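PDB 5YY3: cyclopenase asqI from Emericella nidulans, which catalyses the zinc-dependent ring contraction of 4'-methoxycyclopenin to 4'-methoxyviridicatin, with loss of methyl isocyanate, in aspoquinolone biosynthesis. Local coordinates for residues P276-P279 / D280-V284; V284-R288 / A289-E293. All blocks are in the same frame, centred on the assembly; numbering follows the deposited sequence.

Interaction 1 of 2, residues P276-P279 / D280-V284; sequences PDMP and DTLNV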
loop_
_atom_site.group_PDB
_atom_site.type_symbol
_atom_site.label_atom_id
_atom_site.label_comp_id
_atom_site.label_asym_id
_atom_site.label_seq_id
_atom_site.Cartn_x
_atom_site.Cartn_y
_atom_site.Cartn_z
ATOM N N PRO A 276 -8.798 -36.027 9.453
ATOM C CA PRO A 276 -8.685 -37.443 9.057
ATOM C C PRO A 276 -7.278 -37.964 9.294
ATOM O O PRO A 276 -7.077 -39.110 9.678
ATOM C CB PRO A 276 -8.994 -37.431 7.557
ATOM C CG PRO A 276 -9.551 -36.108 7.257
ATOM C CD PRO A 276 -9.122 -35.153 8.312
ATOM N N ASP A 277 -6.307 -37.090 9.069
ATOM C CA ASP A 277 -4.898 -37.432 9.159
ATOM C C ASP A 277 -4.309 -37.205 10.534
ATOM O O ASP A 277 -3.099 -37.310 10.708
ATOM C CB ASP A 277 -4.128 -36.618 8.136
ATOM C CG ASP A 277 -4.552 -36.945 6.732
ATOM O OD1 ASP A 277 -5.393 -37.861 6.567
ATOM O OD2 ASP A 277 -4.086 -36.262 5.803
ATOM N N MET A 278 -5.160 -36.866 11.498
ATOM C CA MET A 278 -4.723 -36.689 12.875
ATOM C C MET A 278 -5.165 -37.889 13.700
ATOM O O MET A 278 -6.361 -38.162 13.816
ATOM C CB MET A 278 -5.278 -35.394 13.458
ATOM C CG MET A 278 -4.621 -34.961 14.745
ATOM S SD MET A 278 -5.404 -33.482 15.402
ATOM C CE MET A 278 -4.270 -33.077 16.729
ATOM N N PRO A 279 -4.195 -38.627 14.254
ATOM C CA PRO A 279 -4.494 -39.840 15.019
ATOM C C PRO A 279 -5.399 -39.559 16.209
ATOM O O PRO A 279 -5.293 -38.515 16.856
ATOM C CB PRO A 279 -3.115 -40.323 15.486
ATOM C CG PRO A 279 -2.200 -39.167 15.300
ATOM C CD PRO A 279 -2.749 -38.381 14.149
ATOM N N ASP A 280 -6.288 -40.504 16.477
ATOM C CA ASP A 280 -7.228 -40.423 17.579
ATOM C C ASP A 280 -6.499 -40.360 18.940
ATOM O O ASP A 280 -7.056 -39.899 19.938
ATOM C CB ASP A 280 -8.185 -41.622 17.511
ATOM C CG ASP A 280 -9.209 -41.601 18.609
ATOM O OD1 ASP A 280 -10.056 -40.675 18.601
ATOM O OD2 ASP A 280 -9.154 -42.487 19.493
ATOM N N THR A 281 -5.242 -40.798 18.963
ATOM C CA THR A 281 -4.424 -40.743 20.175
ATOM C C THR A 281 -4.015 -39.317 20.571
ATOM O O THR A 281 -3.570 -39.092 21.695
ATOM C CB THR A 281 -3.138 -41.590 20.025
ATOM O OG1 THR A 281 -2.325 -41.077 18.960
ATOM C CG2 THR A 281 -3.485 -43.048 19.753
ATOM N N LEU A 282 -4.156 -38.364 19.656
ATOM C CA LEU A 282 -3.841 -36.973 19.965
ATOM C C LEU A 282 -5.079 -36.130 20.211
ATOM O O LEU A 282 -5.010 -35.081 20.849
ATOM C CB LEU A 282 -3.046 -36.348 18.832
ATOM C CG LEU A 282 -1.549 -36.595 18.772
ATOM C CD1 LEU A 282 -1.000 -35.856 17.576
ATOM C CD2 LEU A 282 -0.892 -36.125 20.051
ATOM N N ASN A 283 -6.215 -36.601 19.724
ATOM C CA ASN A 283 -7.321 -35.706 19.438
ATOM C C ASN A 283 -8.663 -36.405 19.452
ATOM O O ASN A 283 -8.957 -37.194 18.552
ATOM C CB ASN A 283 -7.093 -35.070 18.061
ATOM C CG ASN A 283 -8.042 -33.933 17.770
ATOM O OD1 ASN A 283 -8.332 -33.112 18.641
ATOM N ND2 ASN A 283 -8.555 -33.893 16.541
ATOM N N VAL A 284 -9.487 -36.121 20.452
ATOM C CA VAL A 284 -10.834 -36.691 20.488
ATOM C C VAL A 284 -11.682 -35.950 19.466
ATOM O O VAL A 284 -11.547 -34.744 19.312
ATOM C CB VAL A 284 -11.474 -36.601 21.906
ATOM C CG1 VAL A 284 -12.977 -36.916 21.853
ATOM C CG2 VAL A 284 -10.764 -37.541 22.861
#
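Pro279 and Leu282 are joined through the backbone and again through their side chains. The hydrogen bond runs from Leu282 N to Pro279 O at 3.0 Å and is nearly straight (163° at the hydrogen), although the donor stands above the carbonyl plane. A weak second bond, Asn283 N to Asp280 O, repeats the pattern one residue further on and carries the bend forward.

Apolar contact follows the same path. The Pro279 ring and the Leu282 side chain lie side by side and point the same way, CG of the proline 4.2 Å from CD1 of the leucine. Thr281 OG1 also touches the ring, 3.6 Å from Pro279 CB, a van der Waals contact. Met278, stretched out from a CG anti to its backbone N (chi1 -166°), brings its thioether across Asn283 at about a right angle. Met278 SD lies 3.4 Å from Asn283 ND2. The methyl end, Met278 CE, meets Leu282 CB at 4.1 Å. The amide nitrogen of Asn283 is itself hydrogen-bonded to Glu365, and Tyr368 and Ile382 also pack on the methionine.

With Asp280 and Thr281 both in right-handed helical backbone conformation, residues 279-282 form a type I beta turn, set in the long loop before helix 288-304 of the hemocyanin-like domain.

Interaction 2 of 2, residues V284-R288 / A289-E293; sequences VTIPR and ARLEE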
loop_
_atom_site.group_PDB
_atom_site.type_symbol
_atom_site.label_atom_id
_atom_site.label_comp_id
_atom_site.label_asym_id
_atom_site.label_seq_id
_atom_site.Cartn_x
_atom_site.Cartn_y
_atom_site.Cartn_z
ATOM N N VAL A 284 -9.487 -36.121 20.452
ATOM C CA VAL A 284 -10.834 -36.691 20.488
ATOM C C VAL A 284 -11.682 -35.950 19.466
ATOM O O VAL A 284 -11.547 -34.744 19.312
ATOM C CB VAL A 284 -11.474 -36.601 21.906
ATOM C CG1 VAL A 284 -12.977 -36.916 21.853
ATOM C CG2 VAL A 284 -10.764 -37.541 22.861
ATOM N N THR A 285 -12.521 -36.676 18.735
ATOM C CA THR A 285 -13.371 -36.048 17.733
ATOM C C THR A 285 -14.379 -35.132 18.433
ATOM O O THR A 285 -15.220 -35.600 19.200
ATOM C CB THR A 285 -14.112 -37.106 16.860
ATOM O OG1 THR A 285 -13.167 -37.811 16.041
ATOM C CG2 THR A 285 -15.160 -36.447 15.956
ATOM N N ILE A 286 -14.262 -33.827 18.195
ATOM C CA ILE A 286 -15.253 -32.857 18.654
ATOM C C ILE A 286 -15.732 -32.056 17.453
ATOM O O ILE A 286 -15.092 -31.091 17.054
ATOM C CB ILE A 286 -14.703 -31.878 19.717
ATOM C CG1 ILE A 286 -13.909 -32.619 20.794
ATOM C CG2 ILE A 286 -15.852 -31.089 20.357
ATOM C CD1 ILE A 286 -14.777 -33.252 21.847
ATOM N N PRO A 287 -16.855 -32.464 16.854
ATOM C CA PRO A 287 -17.266 -31.759 15.636
ATOM C C PRO A 287 -17.616 -30.298 15.919
ATOM O O PRO A 287 -18.027 -29.958 17.026
ATOM C CB PRO A 287 -18.488 -32.560 15.149
ATOM C CG PRO A 287 -18.936 -33.368 16.314
ATOM C CD PRO A 287 -17.766 -33.561 17.224
ATOM N N ARG A 288 -17.414 -29.446 14.922
ATOM C CA ARG A 288 -17.760 -28.040 15.018
ATOM C C ARG A 288 -19.153 -27.817 15.623
ATOM O O ARG A 288 -19.344 -26.919 16.459
ATOM C CB ARG A 288 -17.687 -27.388 13.639
ATOM C CG ARG A 288 -18.005 -25.908 13.673
ATOM C CD ARG A 288 -17.977 -25.332 12.271
ATOM N NE ARG A 288 -18.979 -25.988 11.445
ATOM C CZ ARG A 288 -18.769 -26.436 10.210
ATOM N NH1 ARG A 288 -17.571 -26.290 9.629
ATOM N NH2 ARG A 288 -19.767 -27.022 9.553
ATOM N N ALA A 289 -20.118 -28.635 15.208
ATOM C CA ALA A 289 -21.512 -28.484 15.657
ATOM C C ALA A 289 -21.653 -28.633 17.174
ATOM O O ALA A 289 -22.488 -27.977 17.804
ATOM C CB ALA A 289 -22.404 -29.489 14.944
ATOM N N ARG A 290 -20.818 -29.486 17.751
ATOM C CA ARG A 290 -20.808 -29.745 19.184
ATOM C C ARG A 290 -20.340 -28.488 19.958
ATOM O O ARG A 290 -20.881 -28.155 21.017
ATOM C CB ARG A 290 -19.900 -30.948 19.475
ATOM C CG ARG A 290 -19.830 -31.390 20.926
ATOM C CD ARG A 290 -21.162 -31.921 21.414
ATOM N NE ARG A 290 -21.104 -32.277 22.833
ATOM C CZ ARG A 290 -22.149 -32.222 23.658
ATOM N NH1 ARG A 290 -23.335 -31.816 23.211
ATOM N NH2 ARG A 290 -22.006 -32.542 24.937
ATOM N N LEU A 291 -19.343 -27.786 19.416
ATOM C CA LEU A 291 -18.854 -26.561 20.045
ATOM C C LEU A 291 -19.898 -25.452 19.925
ATOM O O LEU A 291 -20.157 -24.726 20.887
ATOM C CB LEU A 291 -17.529 -26.122 19.423
ATOM C CG LEU A 291 -16.358 -27.052 19.739
ATOM C CD1 LEU A 291 -15.780 -27.606 18.454
ATOM C CD2 LEU A 291 -15.294 -26.338 20.521
ATOM N N GLU A 292 -20.512 -25.350 18.746
ATOM C CA GLU A 292 -21.558 -24.360 18.504
ATOM C C GLU A 292 -22.714 -24.527 19.499
ATOM O O GLU A 292 -23.236 -23.545 20.031
ATOM C CB GLU A 292 -22.070 -24.470 17.058
ATOM C CG GLU A 292 -20.985 -24.301 16.008
ATOM C CD GLU A 292 -21.507 -24.360 14.591
ATOM O OE1 GLU A 292 -22.419 -25.171 14.343
ATOM O OE2 GLU A 292 -21.001 -23.607 13.721
ATOM N N GLU A 293 -23.103 -25.770 19.757
ATOM C CA GLU A 293 -24.178 -26.042 20.715
ATOM C C GLU A 293 -23.851 -25.515 22.130
ATOM O O GLU A 293 -24.654 -24.794 22.727
ATOM C CB GLU A 293 -24.471 -27.534 20.753
ATOM C CG GLU A 293 -25.308 -27.938 21.940
ATOM C CD GLU A 293 -25.798 -29.369 21.850
ATOM O OE1 GLU A 293 -25.040 -30.231 21.347
ATOM O OE2 GLU A 293 -26.947 -29.616 22.286
#
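Ile286 reaches Leu291 through its CG2 branch, which stands anti to the backbone N, while CG of Leu291 lies beside its own N (chi1 -69°); the two side chains thus cross at about a right angle, CG2 to CD1 4.0 Å. At the first residue of the helix, Arg288 has chi1 and chi2 both anti, laying CG and CD beside the Glu292 carboxylate, and the bend at chi3 (61°) then turns NE. Both chains point the same way, and the Glu292 carboxylate meets the guanidinium obliquely, the planes 43° apart. Arg288 NE and Glu292 OE2 are 3.9 Å apart, a long salt bridge.

Pro287 sits at the N-cap of helix 288-304, so the Ile286-Leu291 pair, one residue before the cap against the fourth residue after it, is a hydrophobic staple. Proline has no side-chain acceptor to cap the first turn. Its carbonyl opens the helical bonding, Pro287 O accepting Arg290 N at 2.9 Å and, weakly, Leu291 N. The first strong i to i+4 bond is Glu292 N to Arg288 O, 3.0 Å. Beside the cap, the proline ring runs along Arg290, Pro287 CD to Arg290 CB 4.1 Å, and Ile286 CG2 is 4.0 Å from Arg290 CG.

Further out, Arg290 turns at chi2 and offers the edge of its guanidinium to Glu293, NH1 to OE1 3.0 Å, a salt bridge with a weak hydrogen bond. Helix 355-367 receives the staple: Tyr358 touches both Ile286 and Leu291, and Lys362 binds the Ile286 carbonyl. Glu292 packs on Thr409 of a second subunit, and Glu293 on Arg303 of that same subunit.

Overall arrangement
The two contacts follow each other along one chain, sharing Val284, and their centres lie 14 Å apart at the periphery of the hemocyanin-like domain, away from the zinc ligands. Both are partly buried. Interaction 1 is irregular loop throughout and rests on a turn, with a thioether and an amide turned inward; interaction 2 joins the end of that loop to the start of a helix, with charged pairs on the helix and an apolar staple at its N-terminus. Both lean on helix 355-367: Glu365 lies beside residues 276-284, Tyr358 and Lys362 beside residues 284-293. Residues 284-293 meet the second subunit through Glu292 and Glu293, and residues 276-284 through Pro276.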